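Local structure of HydG protein (4RTB) at residues M144-I149 / M344-R349; K191-L196 / V235-E240; A266-L271 / I277-V282. The protein probably makes carbon monoxide and cyanide for [FeFe]-hydrogenase maturation as a radical SAM enzyme, and binds S-adenosylmethionine and a [4Fe-4S] cluster. All coordinates share one frame; numbering follows the deposited sequence.

Interaction 1 (M144-I149 / M344-R349)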
ATOM      1  N   MET A 144      19.150  -5.781   6.735  1.00 84.71           N
ATOM      2  CA  MET A 144      18.184  -5.355   7.737  1.00 76.80           C
ATOM      3  C   MET A 144      17.270  -6.507   8.142  1.00 77.36           C
ATOM      4  O   MET A 144      16.842  -6.605   9.293  1.00 86.90           O
ATOM      5  CB  MET A 144      17.362  -4.192   7.183  1.00 79.47           C
ATOM      6  CG  MET A 144      16.823  -3.220   8.204  1.00 86.71           C
ATOM      7  SD  MET A 144      16.376  -1.682   7.375  1.00 91.71           S
ATOM      8  CE  MET A 144      17.948  -1.235   6.639  1.00 76.69           C
ATOM      9  N   GLY A 145      16.984  -7.380   7.181  1.00 76.90           N
ATOM     10  CA  GLY A 145      16.074  -8.490   7.393  1.00 75.55           C
ATOM     11  C   GLY A 145      14.938  -8.445   6.391  1.00 79.75           C
ATOM     12  O   GLY A 145      14.201  -9.419   6.223  1.00 85.02           O
ATOM     13  N   HIS A 146      14.799  -7.298   5.730  1.00 79.65           N
ATOM     14  CA  HIS A 146      13.802  -7.111   4.680  1.00 76.28           C
ATOM     15  C   HIS A 146      14.056  -8.041   3.503  1.00 79.55           C
ATOM     16  O   HIS A 146      15.205  -8.320   3.167  1.00 85.55           O
ATOM     17  CB  HIS A 146      13.806  -5.663   4.187  1.00 70.77           C
ATOM     18  CG  HIS A 146      12.932  -4.740   4.976  1.00 72.52           C
ATOM     19  ND1 HIS A 146      11.556  -4.821   4.951  1.00 71.98           N
ATOM     20  CD2 HIS A 146      13.234  -3.702   5.788  1.00 73.89           C
ATOM     21  CE1 HIS A 146      11.048  -3.878   5.729  1.00 72.96           C
ATOM     22  NE2 HIS A 146      12.047  -3.185   6.246  1.00 71.32           N
ATOM     23  N   THR A 147      12.985  -8.513   2.873  1.00 74.19           N
ATOM     24  CA  THR A 147      13.109  -9.333   1.672  0.52 73.53           C
ATOM     25  C   THR A 147      12.212  -8.811   0.559  1.00 71.25           C
ATOM     26  O   THR A 147      12.249  -9.304  -0.567  1.00 64.62           O
ATOM     27  CB  THR A 147      12.754 -10.802   1.944  1.00 72.24           C
ATOM     28  OG1 THR A 147      11.401 -10.889   2.411  1.00 70.16           O
ATOM     29  CG2 THR A 147      13.688 -11.394   2.984  1.00 71.04           C
ATOM     30  N   ARG A 148      11.396  -7.818   0.887  1.00 73.34           N
ATOM     31  CA  ARG A 148      10.495  -7.228  -0.088  1.00 69.61           C
ATOM     32  C   ARG A 148      10.859  -5.763  -0.303  1.00 75.45           C
ATOM     33  O   ARG A 148      11.013  -5.004   0.655  1.00 78.75           O
ATOM     34  CB  ARG A 148       9.043  -7.368   0.370  1.00 70.36           C
ATOM     35  CG  ARG A 148       8.571  -8.808   0.550  1.00 81.95           C
ATOM     36  CD  ARG A 148       7.092  -8.816   0.884  1.00 88.16           C
ATOM     37  NE  ARG A 148       6.397  -7.886   0.003  1.00 88.48           N
ATOM     38  CZ  ARG A 148       5.096  -7.917  -0.266  1.00 91.04           C
ATOM     39  NH1 ARG A 148       4.319  -8.845   0.276  1.00 91.62           N
ATOM     40  NH2 ARG A 148       4.576  -7.018  -1.090  1.00 86.92           N
ATOM     41  N   ILE A 149      11.010  -5.375  -1.566  1.00 75.43           N
ATOM     42  CA  ILE A 149      11.437  -4.025  -1.909  1.00 68.61           C
ATOM     43  C   ILE A 149      10.417  -3.351  -2.829  1.00 68.47           C
ATOM     44  O   ILE A 149       9.809  -4.006  -3.674  1.00 72.43           O
ATOM     45  CB  ILE A 149      12.835  -4.043  -2.581  1.00 95.32           C
ATOM     46  CG1 ILE A 149      13.867  -4.676  -1.642  1.00 98.35           C
ATOM     47  CG2 ILE A 149      13.278  -2.644  -2.978  1.00 93.51           C
ATOM     48  CD1 ILE A 149      15.298  -4.559  -2.132  1.00101.66           C
ATOM     49  N   MET A 344       2.923  -2.860   5.192  1.00 63.04           N
ATOM     50  CA  MET A 344       3.516  -1.724   5.885  1.00 71.79           C
ATOM     51  C   MET A 344       4.952  -1.432   5.465  1.00 79.91           C
ATOM     52  O   MET A 344       5.722  -2.347   5.175  1.00 86.95           O
ATOM     53  CB  MET A 344       3.485  -1.971   7.387  1.00 82.08           C
ATOM     54  CG  MET A 344       2.566  -1.062   8.161  1.00 80.48           C
ATOM     55  SD  MET A 344       2.677  -1.502   9.896  1.00114.81           S
ATOM     56  CE  MET A 344       4.458  -1.481  10.113  1.00 98.12           C
ATOM     57  N   SER A 345       5.308  -0.152   5.455  1.00 83.39           N
ATOM     58  CA  SER A 345       6.683   0.255   5.195  1.00 88.16           C
ATOM     59  C   SER A 345       7.414   0.481   6.514  1.00 92.88           C
ATOM     60  O   SER A 345       7.076   1.390   7.272  1.00101.67           O
ATOM     61  CB  SER A 345       6.721   1.524   4.343  1.00 89.54           C
ATOM     62  OG  SER A 345       6.246   2.640   5.074  1.00 92.61           O
ATOM     63  N   ALA A 346       8.409  -0.355   6.786  1.00 84.09           N
ATOM     64  CA  ALA A 346       9.157  -0.258   8.029  1.00 74.61           C
ATOM     65  C   ALA A 346      10.604   0.130   7.773  1.00 76.95           C
ATOM     66  O   ALA A 346      11.228  -0.358   6.830  1.00 82.58           O
ATOM     67  CB  ALA A 346       9.091  -1.568   8.787  1.00 77.22           C
ATOM     68  N   ALA A 347      11.127   1.009   8.622  1.00 81.31           N
ATOM     69  CA  ALA A 347      12.508   1.484   8.516  1.00 80.83           C
ATOM     70  C   ALA A 347      12.773   2.093   7.141  1.00 83.85           C
ATOM     71  O   ALA A 347      13.898   2.063   6.636  1.00 83.44           O
ATOM     72  CB  ALA A 347      13.485   0.358   8.795  1.00 77.80           C
ATOM     73  N   SER A 348      11.726   2.674   6.560  1.00 85.20           N
ATOM     74  CA  SER A 348      11.759   3.179   5.188  1.00 82.62           C
ATOM     75  C   SER A 348      12.686   4.389   5.008  1.00 82.27           C
ATOM     76  O   SER A 348      12.702   5.304   5.843  1.00 74.80           O
ATOM     77  CB  SER A 348      10.348   3.552   4.740  1.00 87.93           C
ATOM     78  OG  SER A 348       9.857   4.678   5.437  1.00 98.02           O
ATOM     79  N   ARG A 349      13.466   4.388   3.929  1.00 90.97           N
ATOM     80  CA  ARG A 349      14.193   5.592   3.541  1.00 94.86           C
ATOM     81  C   ARG A 349      13.480   6.163   2.317  1.00 90.09           C
ATOM     82  O   ARG A 349      13.252   5.458   1.327  1.00 95.23           O
ATOM     83  CB  ARG A 349      15.656   5.320   3.203  1.00 96.48           C
ATOM     84  CG  ARG A 349      16.442   4.660   4.305  1.00 96.81           C
ATOM     85  CD  ARG A 349      16.389   5.435   5.593  1.00 98.61           C
ATOM     86  NE  ARG A 349      17.196   4.826   6.637  1.00103.89           N
ATOM     87  CZ  ARG A 349      18.171   5.463   7.266  1.00108.21           C
ATOM     88  NH1 ARG A 349      18.457   6.723   6.943  1.00112.38           N
ATOM     89  NH2 ARG A 349      18.852   4.843   8.216  1.00106.23           N
TER
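His146 presents the NE2 corner of its imidazole to the backbone carbonyl of Ala346, while Met144 lays its sulfur beside the methyl of Ala347. His146 NE2 lies 3.0 Å from Ala346 O, but the bond is bent, with an N-H...O angle of 138°. NE2 stands above the carbonyl plane of Ala346, 42° out of it, and the oxygen lies near the imidazole edge, somewhat tilted from its plane. Two residues earlier, Met144 has CG anti to its backbone N (chi1 -152°), which carries SD to 3.8 Å from Ala347 CB. Gly145 separates these two side chains in a Schellman motif, its positive phi ending helix 131-144 and letting the chain swing toward strand 148-153. Both segments flank strand 95-105 of the parallel sheet, and Leu375 and Ile378 of helix 375-384 pack against them. A phenylalanine in place of His146 would keep a flat ring but is likely to leave the buried carbonyl of Ala346 without this N-H donor. Histidine suits the place because it combines an apolar ring body with a donor at its far corner, and the bond implies that the hydrogen is on NE2.

Interaction 2 (K191-L196 / V235-E240); sequences KGYERL and VERAIE
Tyr193 of helix 190-197 lays its ring against Ala238 of helix 234-240, a helix-to-helix contact in the outer layer of the radical SAM (beta/alpha) barrel. The defining interaction is CH-pi. Ala238 CB stands 3.9 Å from the centroid of the Tyr193 ring and only 2° off its normal, so the methyl sits almost exactly over the middle of the face. Alanine suits this position because its short side chain lets the ring settle right down on the helix backbone. Tyr193 carries CG anti to its own carbonyl carbon (chi1 -73°), which swings the ring across to the neighbouring helix.

Van der Waals packing adds to this along one side of the ring. Tyr193 CD2 lies 3.4 Å from Ala238 N, and the beta carbon of Arg237 is 3.7 Å from Tyr193 CE2. Arg237 thus offers its aliphatic base to the ring, while its guanidinium makes a cation-pi contact with Trp230.

The polar partners of Tyr193 lie outside the two helices. Its hydroxyl hydrogen-bonds to Tyr204 OH and to Leu188 N, and the Tyr193 and Tyr204 rings meet edge to face. Bound S-adenosylmethionine lies about 9 Å from the Tyr193 side chain. Beyond the rim of the same ring, the obliquely crossing Arg237 side chain holds NH1 3.9 Å from Tyr193 CE2, with the guanidinium and ring planes 23° apart.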
ATOM      1  N   LYS A 191       3.699  -1.646 -24.935  1.00 87.95           N
ATOM      2  CA  LYS A 191       5.022  -2.171 -25.240  1.00 89.51           C
ATOM      3  C   LYS A 191       5.916  -2.081 -24.014  1.00 81.83           C
ATOM      4  O   LYS A 191       6.696  -2.992 -23.731  1.00 77.86           O
ATOM      5  CB  LYS A 191       5.650  -1.410 -26.412  1.00 98.64           C
ATOM      6  CG  LYS A 191       6.982  -1.974 -26.888  1.00100.91           C
ATOM      7  N   GLY A 192       5.790  -0.974 -23.290  1.00 79.39           N
ATOM      8  CA  GLY A 192       6.563  -0.762 -22.084  1.00 82.50           C
ATOM      9  C   GLY A 192       6.240  -1.767 -20.999  1.00 84.76           C
ATOM     10  O   GLY A 192       7.133  -2.268 -20.318  1.00 93.00           O
ATOM     11  N   TYR A 193       4.955  -2.063 -20.836  1.00 80.12           N
ATOM     12  CA  TYR A 193       4.530  -3.055 -19.859  1.00 78.02           C
ATOM     13  C   TYR A 193       4.937  -4.457 -20.300  1.00 80.99           C
ATOM     14  O   TYR A 193       5.243  -5.308 -19.465  1.00 80.93           O
ATOM     15  CB  TYR A 193       3.022  -2.974 -19.631  1.00 71.89           C
ATOM     16  CG  TYR A 193       2.595  -1.759 -18.842  1.00 73.06           C
ATOM     17  CD1 TYR A 193       3.287  -1.373 -17.702  1.00 73.31           C
ATOM     18  CD2 TYR A 193       1.511  -0.993 -19.241  1.00 60.12           C
ATOM     19  CE1 TYR A 193       2.905  -0.263 -16.974  1.00 68.04           C
ATOM     20  CE2 TYR A 193       1.121   0.121 -18.521  1.00 68.50           C
ATOM     21  CZ  TYR A 193       1.821   0.481 -17.389  1.00 67.05           C
ATOM     22  OH  TYR A 193       1.437   1.589 -16.671  1.00 68.06           O
ATOM     23  N   GLU A 194       4.941  -4.694 -21.609  1.00 78.36           N
ATOM     24  CA  GLU A 194       5.470  -5.947 -22.139  1.00 76.70           C
ATOM     25  C   GLU A 194       6.955  -6.068 -21.819  1.00 77.70           C
ATOM     26  O   GLU A 194       7.464  -7.167 -21.598  1.00 78.57           O
ATOM     27  CB  GLU A 194       5.246  -6.046 -23.648  1.00 83.76           C
ATOM     28  CG  GLU A 194       3.898  -6.628 -24.039  1.00 89.95           C
ATOM     29  N   ARG A 195       7.646  -4.935 -21.798  1.00 79.36           N
ATOM     30  CA  ARG A 195       9.060  -4.916 -21.449  1.00 80.11           C
ATOM     31  C   ARG A 195       9.232  -5.174 -19.959  1.00 83.13           C
ATOM     32  O   ARG A 195      10.176  -5.848 -19.544  1.00 90.94           O
ATOM     33  CB  ARG A 195       9.705  -3.580 -21.842  1.00 78.23           C
ATOM     34  CG  ARG A 195       9.906  -3.396 -23.345  1.00 78.96           C
ATOM     35  CD  ARG A 195      10.503  -2.032 -23.681  1.00 79.14           C
ATOM     36  NE  ARG A 195      11.878  -1.889 -23.206  1.00 77.15           N
ATOM     37  CZ  ARG A 195      12.586  -0.767 -23.294  1.00 77.56           C
ATOM     38  NH1 ARG A 195      13.832  -0.727 -22.836  1.00 77.40           N
ATOM     39  NH2 ARG A 195      12.050   0.319 -23.836  1.00 78.97           N
ATOM     40  N   LEU A 196       8.309  -4.648 -19.160  1.00 81.47           N
ATOM     41  CA  LEU A 196       8.402  -4.755 -17.709  1.00 75.92           C
ATOM     42  C   LEU A 196       8.097  -6.171 -17.226  1.00 71.15           C
ATOM     43  O   LEU A 196       8.741  -6.666 -16.301  1.00 67.94           O
ATOM     44  CB  LEU A 196       7.460  -3.756 -17.036  1.00 74.13           C
ATOM     45  CG  LEU A 196       7.792  -3.440 -15.576  1.00 66.46           C
ATOM     46  CD1 LEU A 196       9.182  -2.830 -15.473  1.00 68.22           C
ATOM     47  CD2 LEU A 196       6.750  -2.517 -14.961  1.00 59.65           C
ATOM     48  N   VAL A 235      -3.293   0.764 -15.502  1.00 72.42           N
ATOM     49  CA  VAL A 235      -3.343  -0.574 -14.936  1.00 73.49           C
ATOM     50  C   VAL A 235      -4.010  -1.549 -15.901  1.00 68.97           C
ATOM     51  O   VAL A 235      -3.659  -2.723 -15.933  1.00 68.39           O
ATOM     52  CB  VAL A 235      -4.085  -0.592 -13.585  1.00 68.77           C
ATOM     53  CG1 VAL A 235      -3.097  -0.765 -12.444  1.00 58.24           C
ATOM     54  CG2 VAL A 235      -4.896   0.688 -13.408  1.00 75.61           C
ATOM     55  N   GLU A 236      -4.967  -1.059 -16.686  1.00 64.29           N
ATOM     56  CA  GLU A 236      -5.585  -1.873 -17.728  1.00 75.18           C
ATOM     57  C   GLU A 236      -4.540  -2.350 -18.722  1.00 83.35           C
ATOM     58  O   GLU A 236      -4.464  -3.537 -19.048  1.00 89.38           O
ATOM     59  CB  GLU A 236      -6.671  -1.087 -18.455  1.00 81.15           C
ATOM     60  CG  GLU A 236      -8.075  -1.561 -18.163  1.00 90.11           C
ATOM     61  CD  GLU A 236      -9.038  -0.409 -18.006  1.00 98.64           C
ATOM     62  OE1 GLU A 236      -9.727  -0.068 -18.991  1.00100.76           O
ATOM     63  OE2 GLU A 236      -9.095   0.160 -16.896  1.00103.35           O
ATOM     64  N   ARG A 237      -3.732  -1.411 -19.202  1.00 77.94           N
ATOM     65  CA  ARG A 237      -2.651  -1.735 -20.116  1.00 77.25           C
ATOM     66  C   ARG A 237      -1.657  -2.687 -19.464  1.00 72.83           C
ATOM     67  O   ARG A 237      -1.147  -3.598 -20.116  1.00 76.02           O
ATOM     68  CB  ARG A 237      -1.950  -0.461 -20.585  1.00 78.87           C
ATOM     69  CG  ARG A 237      -2.754   0.317 -21.612  1.00 78.71           C
ATOM     70  CD  ARG A 237      -2.071   1.609 -22.007  1.00 65.89           C
ATOM     71  NE  ARG A 237      -2.568   2.748 -21.245  1.00 65.36           N
ATOM     72  CZ  ARG A 237      -1.831   3.461 -20.400  1.00 65.31           C
ATOM     73  NH1 ARG A 237      -0.556   3.155 -20.209  1.00 63.32           N
ATOM     74  NH2 ARG A 237      -2.368   4.485 -19.751  1.00 63.95           N
ATOM     75  N   ALA A 238      -1.394  -2.484 -18.176  1.00 67.00           N
ATOM     76  CA  ALA A 238      -0.476  -3.355 -17.452  1.00 60.75           C
ATOM     77  C   ALA A 238      -1.006  -4.785 -17.428  1.00 69.27           C
ATOM     78  O   ALA A 238      -0.255  -5.742 -17.622  1.00 62.04           O
ATOM     79  CB  ALA A 238      -0.256  -2.843 -16.041  1.00 59.32           C
ATOM     80  N   ILE A 239      -2.309  -4.918 -17.201  1.00 72.57           N
ATOM     81  CA  ILE A 239      -2.970  -6.216 -17.191  1.00 74.20           C
ATOM     82  C   ILE A 239      -2.897  -6.886 -18.558  1.00 81.56           C
ATOM     83  O   ILE A 239      -2.421  -8.015 -18.679  1.00 82.47           O
ATOM     84  CB  ILE A 239      -4.450  -6.096 -16.772  1.00 75.31           C
ATOM     85  CG1 ILE A 239      -4.564  -5.688 -15.304  1.00 77.25           C
ATOM     86  CG2 ILE A 239      -5.173  -7.415 -16.992  1.00 76.96           C
ATOM     87  CD1 ILE A 239      -4.138  -6.767 -14.338  1.00 79.64           C
ATOM     88  N   GLU A 240      -3.357  -6.181 -19.588  1.00 86.08           N
ATOM     89  CA  GLU A 240      -3.451  -6.764 -20.923  1.00 86.61           C
ATOM     90  C   GLU A 240      -2.076  -7.064 -21.518  1.00 75.72           C
ATOM     91  O   GLU A 240      -1.964  -7.805 -22.495  1.00 71.22           O
ATOM     92  CB  GLU A 240      -4.248  -5.839 -21.847  1.00 95.12           C
ATOM     93  CG  GLU A 240      -5.643  -5.525 -21.319  1.00102.21           C
ATOM     94  CD  GLU A 240      -6.564  -4.940 -22.374  1.00108.79           C
ATOM     95  OE1 GLU A 240      -7.531  -5.630 -22.763  0.71110.67           O
ATOM     96  OE2 GLU A 240      -6.326  -3.792 -22.807  0.51110.28           O
TER

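Interaction 3 (A266-L271 / I277-V282); sequences AHADYL and IGPHTV
The backbones of 266-271 and 277-282 come nearest at Leu271 and Gly278, whose CA atoms are 5.3 Å apart where the chain doubles back just after helix 257-275. No hydrogen bond links the two segments, and the contact is one of apolar side chains.

Pro279 is its centre. The CD-CG edge of the pyrrolidine ring points at the helix, and Pro279 CD comes to 3.7 Å from Ala268 CB. The neighbouring ring carbon, Pro279 CG, lies 3.8 Å from Ala268 CA, so the ring rests on both the methyl and the helix backbone behind it. Alanine fits because a single methyl lets the ring approach this closely. Proline fits in turn because it gives the helix a rigid hydrocarbon surface and has no backbone N-H to satisfy.

These segments belong to a beta-alpha-beta unit in which helix 257-275 connects strand 246-249 with its parallel neighbour, strand 281-283. The contact lies at the return from helix to second strand, and Ile248 of the first strand touches both Leu271 and Pro279. Leu271 lies a helical turn beyond Ala268. Its CB is 4.2 Å from Pro279 CD and also borders the carbonyl O of Ile277, so its aliphatic side chain extends the apolar surface begun by the alanine. Gly278 spares the turn a beta carbon, which at these backbone angles would crowd the ring of the following proline.

Other faces of the helix look elsewhere. Ala266, His267 and Tyr270 pack on Ile25 of helix 23-39, and His267 also turns to Tyr211, its ND1 hydrogen-bonded to the tyrosine hydroxyl.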
ATOM      1  N   ALA A 266     -14.830   1.776  -6.610  1.00 72.84           N
ATOM      2  CA  ALA A 266     -15.389   1.693  -7.958  1.00 78.24           C
ATOM      3  C   ALA A 266     -14.368   1.123  -8.937  1.00 71.12           C
ATOM      4  O   ALA A 266     -14.710   0.340  -9.826  1.00 67.46           O
ATOM      5  CB  ALA A 266     -15.861   3.062  -8.422  1.00 83.59           C
ATOM      6  N   HIS A 267     -13.113   1.519  -8.756  1.00 65.17           N
ATOM      7  CA  HIS A 267     -12.017   1.098  -9.619  1.00 64.33           C
ATOM      8  C   HIS A 267     -11.758  -0.402  -9.490  1.00 70.56           C
ATOM      9  O   HIS A 267     -11.698  -1.122 -10.493  1.00 74.69           O
ATOM     10  CB  HIS A 267     -10.753   1.893  -9.279  1.00 65.79           C
ATOM     11  CG  HIS A 267      -9.714   1.866 -10.351  1.00 74.83           C
ATOM     12  ND1 HIS A 267      -8.534   2.585 -10.265  1.00 74.90           N
ATOM     13  CD2 HIS A 267      -9.662   1.218 -11.538  1.00 75.46           C
ATOM     14  CE1 HIS A 267      -7.811   2.373 -11.343  1.00 75.09           C
ATOM     15  NE2 HIS A 267      -8.472   1.543 -12.136  1.00 76.41           N
ATOM     16  N   ALA A 268     -11.612  -0.867  -8.251  1.00 73.84           N
ATOM     17  CA  ALA A 268     -11.408  -2.290  -7.982  1.00 71.74           C
ATOM     18  C   ALA A 268     -12.588  -3.123  -8.480  1.00 70.18           C
ATOM     19  O   ALA A 268     -12.402  -4.197  -9.065  1.00 62.23           O
ATOM     20  CB  ALA A 268     -11.183  -2.520  -6.502  1.00 60.09           C
ATOM     21  N   ASP A 269     -13.797  -2.623  -8.234  1.00 67.14           N
ATOM     22  CA  ASP A 269     -15.014  -3.213  -8.781  1.00 77.86           C
ATOM     23  C   ASP A 269     -14.887  -3.411 -10.285  1.00 77.19           C
ATOM     24  O   ASP A 269     -15.076  -4.519 -10.800  1.00 72.26           O
ATOM     25  CB  ASP A 269     -16.224  -2.326  -8.478  1.00 95.64           C
ATOM     26  CG  ASP A 269     -17.103  -2.885  -7.378  1.00110.69           C
ATOM     27  OD1 ASP A 269     -16.562  -3.442  -6.400  1.00112.97           O
ATOM     28  OD2 ASP A 269     -18.341  -2.755  -7.490  1.00116.06           O
ATOM     29  N   TYR A 270     -14.565  -2.318 -10.975  1.00 78.38           N
ATOM     30  CA  TYR A 270     -14.414  -2.314 -12.425  1.00 76.73           C
ATOM     31  C   TYR A 270     -13.417  -3.363 -12.897  1.00 76.58           C
ATOM     32  O   TYR A 270     -13.721  -4.150 -13.795  1.00 66.21           O
ATOM     33  CB  TYR A 270     -13.981  -0.929 -12.913  1.00 75.52           C
ATOM     34  CG  TYR A 270     -13.555  -0.891 -14.366  1.00 83.42           C
ATOM     35  CD1 TYR A 270     -12.217  -1.019 -14.722  1.00 86.52           C
ATOM     36  CD2 TYR A 270     -14.488  -0.722 -15.381  1.00 88.94           C
ATOM     37  CE1 TYR A 270     -11.823  -0.988 -16.045  1.00 90.07           C
ATOM     38  CE2 TYR A 270     -14.101  -0.685 -16.709  1.00 91.33           C
ATOM     39  CZ  TYR A 270     -12.767  -0.818 -17.034  1.00 94.36           C
ATOM     40  OH  TYR A 270     -12.369  -0.783 -18.353  1.00101.79           O
ATOM     41  N   LEU A 271     -12.229  -3.362 -12.299  1.00 63.85           N
ATOM     42  CA  LEU A 271     -11.207  -4.342 -12.652  1.00 63.47           C
ATOM     43  C   LEU A 271     -11.718  -5.770 -12.481  1.00 85.94           C
ATOM     44  O   LEU A 271     -11.549  -6.608 -13.373  1.00 85.79           O
ATOM     45  CB  LEU A 271      -9.943  -4.136 -11.813  1.00 61.97           C
ATOM     46  CG  LEU A 271      -8.804  -3.293 -12.402  1.00 70.96           C
ATOM     47  CD1 LEU A 271      -8.959  -3.102 -13.910  1.00 74.48           C
ATOM     48  CD2 LEU A 271      -8.669  -1.956 -11.691  1.00 66.93           C
ATOM     49  N   ILE A 277     -10.093 -10.566 -12.367  1.00 98.80           N
ATOM     50  CA  ILE A 277      -9.195 -10.428 -11.233  1.00 98.50           C
ATOM     51  C   ILE A 277      -9.173  -8.977 -10.758  1.00 96.60           C
ATOM     52  O   ILE A 277      -9.088  -8.039 -11.557  1.00 96.48           O
ATOM     53  CB  ILE A 277      -7.754 -10.914 -11.571  1.00107.76           C
ATOM     54  CG1 ILE A 277      -6.936 -11.094 -10.289  1.00109.45           C
ATOM     55  CG2 ILE A 277      -7.056  -9.979 -12.564  1.00101.63           C
ATOM     56  CD1 ILE A 277      -7.516 -12.124  -9.334  1.00105.45           C
ATOM     57  N   GLY A 278      -9.290  -8.800  -9.447  1.00 89.32           N
ATOM     58  CA  GLY A 278      -9.231  -7.478  -8.861  1.00 80.24           C
ATOM     59  C   GLY A 278      -7.796  -7.091  -8.580  1.00 74.66           C
ATOM     60  O   GLY A 278      -6.881  -7.882  -8.807  1.00 76.08           O
ATOM     61  N   PRO A 279      -7.591  -5.865  -8.089  1.00 69.48           N
ATOM     62  CA  PRO A 279      -6.261  -5.391  -7.701  1.00 65.51           C
ATOM     63  C   PRO A 279      -5.730  -6.177  -6.515  1.00 74.22           C
ATOM     64  O   PRO A 279      -6.484  -6.489  -5.590  1.00 72.87           O
ATOM     65  CB  PRO A 279      -6.498  -3.928  -7.311  1.00 60.55           C
ATOM     66  CG  PRO A 279      -7.839  -3.588  -7.856  1.00 67.71           C
ATOM     67  CD  PRO A 279      -8.625  -4.845  -7.861  1.00 73.01           C
ATOM     68  N   HIS A 280      -4.442  -6.494  -6.546  1.00 75.93           N
ATOM     69  CA  HIS A 280      -3.815  -7.182  -5.434  1.00 70.20           C
ATOM     70  C   HIS A 280      -3.815  -6.303  -4.186  1.00 70.28           C
ATOM     71  O   HIS A 280      -4.165  -6.760  -3.098  1.00 74.59           O
ATOM     72  CB  HIS A 280      -2.390  -7.588  -5.797  1.00 68.68           C
ATOM     73  CG  HIS A 280      -1.688  -8.334  -4.711  1.00 77.91           C
ATOM     74  ND1 HIS A 280      -0.315  -8.380  -4.611  1.00 82.52           N
ATOM     75  CD2 HIS A 280      -2.168  -9.064  -3.676  1.00 80.95           C
ATOM     76  CE1 HIS A 280       0.020  -9.105  -3.555  1.00 82.71           C
ATOM     77  NE2 HIS A 280      -1.086  -9.533  -2.977  1.00 83.71           N
ATOM     78  N   THR A 281      -3.417  -5.044  -4.350  1.00 64.98           N
ATOM     79  CA  THR A 281      -3.316  -4.123  -3.222  1.00 68.90           C
ATOM     80  C   THR A 281      -3.938  -2.756  -3.498  1.00 69.64           C
ATOM     81  O   THR A 281      -3.896  -2.250  -4.624  1.00 73.11           O
ATOM     82  CB  THR A 281      -1.844  -3.885  -2.805  1.00 74.02           C
ATOM     83  OG1 THR A 281      -1.206  -3.022  -3.756  1.00 76.14           O
ATOM     84  CG2 THR A 281      -1.073  -5.196  -2.709  1.00 76.94           C
ATOM     85  N   VAL A 282      -4.512  -2.166  -2.454  1.00 63.12           N
ATOM     86  CA  VAL A 282      -4.909  -0.765  -2.470  1.00 61.04           C
ATOM     87  C   VAL A 282      -4.044   0.007  -1.476  1.00 67.34           C
ATOM     88  O   VAL A 282      -4.078  -0.262  -0.275  1.00 80.58           O
ATOM     89  CB  VAL A 282      -6.399  -0.573  -2.119  1.00 56.09           C
ATOM     90  CG1 VAL A 282      -6.713   0.904  -1.963  1.00 56.43           C
ATOM     91  CG2 VAL A 282      -7.288  -1.207  -3.176  1.00 56.69           C
TER

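Interaction 1 closes the longest span of chain, from 144-149 to 344-349, and interactions 2 and 3 follow one another within that span. Interactions 1 and 3 both reach the parallel sheet but lie on opposite sides of the chain's centre, with their own centres 25 Å apart. Interaction 2 sits among the surrounding helices, its centre 16 Å from that of interaction 3. Those two touch directly: Glu236 OE1 and Tyr270 OH are 2.8 Å apart, a probable hydrogen bond, and Val235 packs on His267. Helices 234-240 and 257-275 are thereby joined in the outer helical layer of the barrel that holds S-adenosylmethionine, whereas interaction 1 ties together distant parts of the chain across strand 95-105.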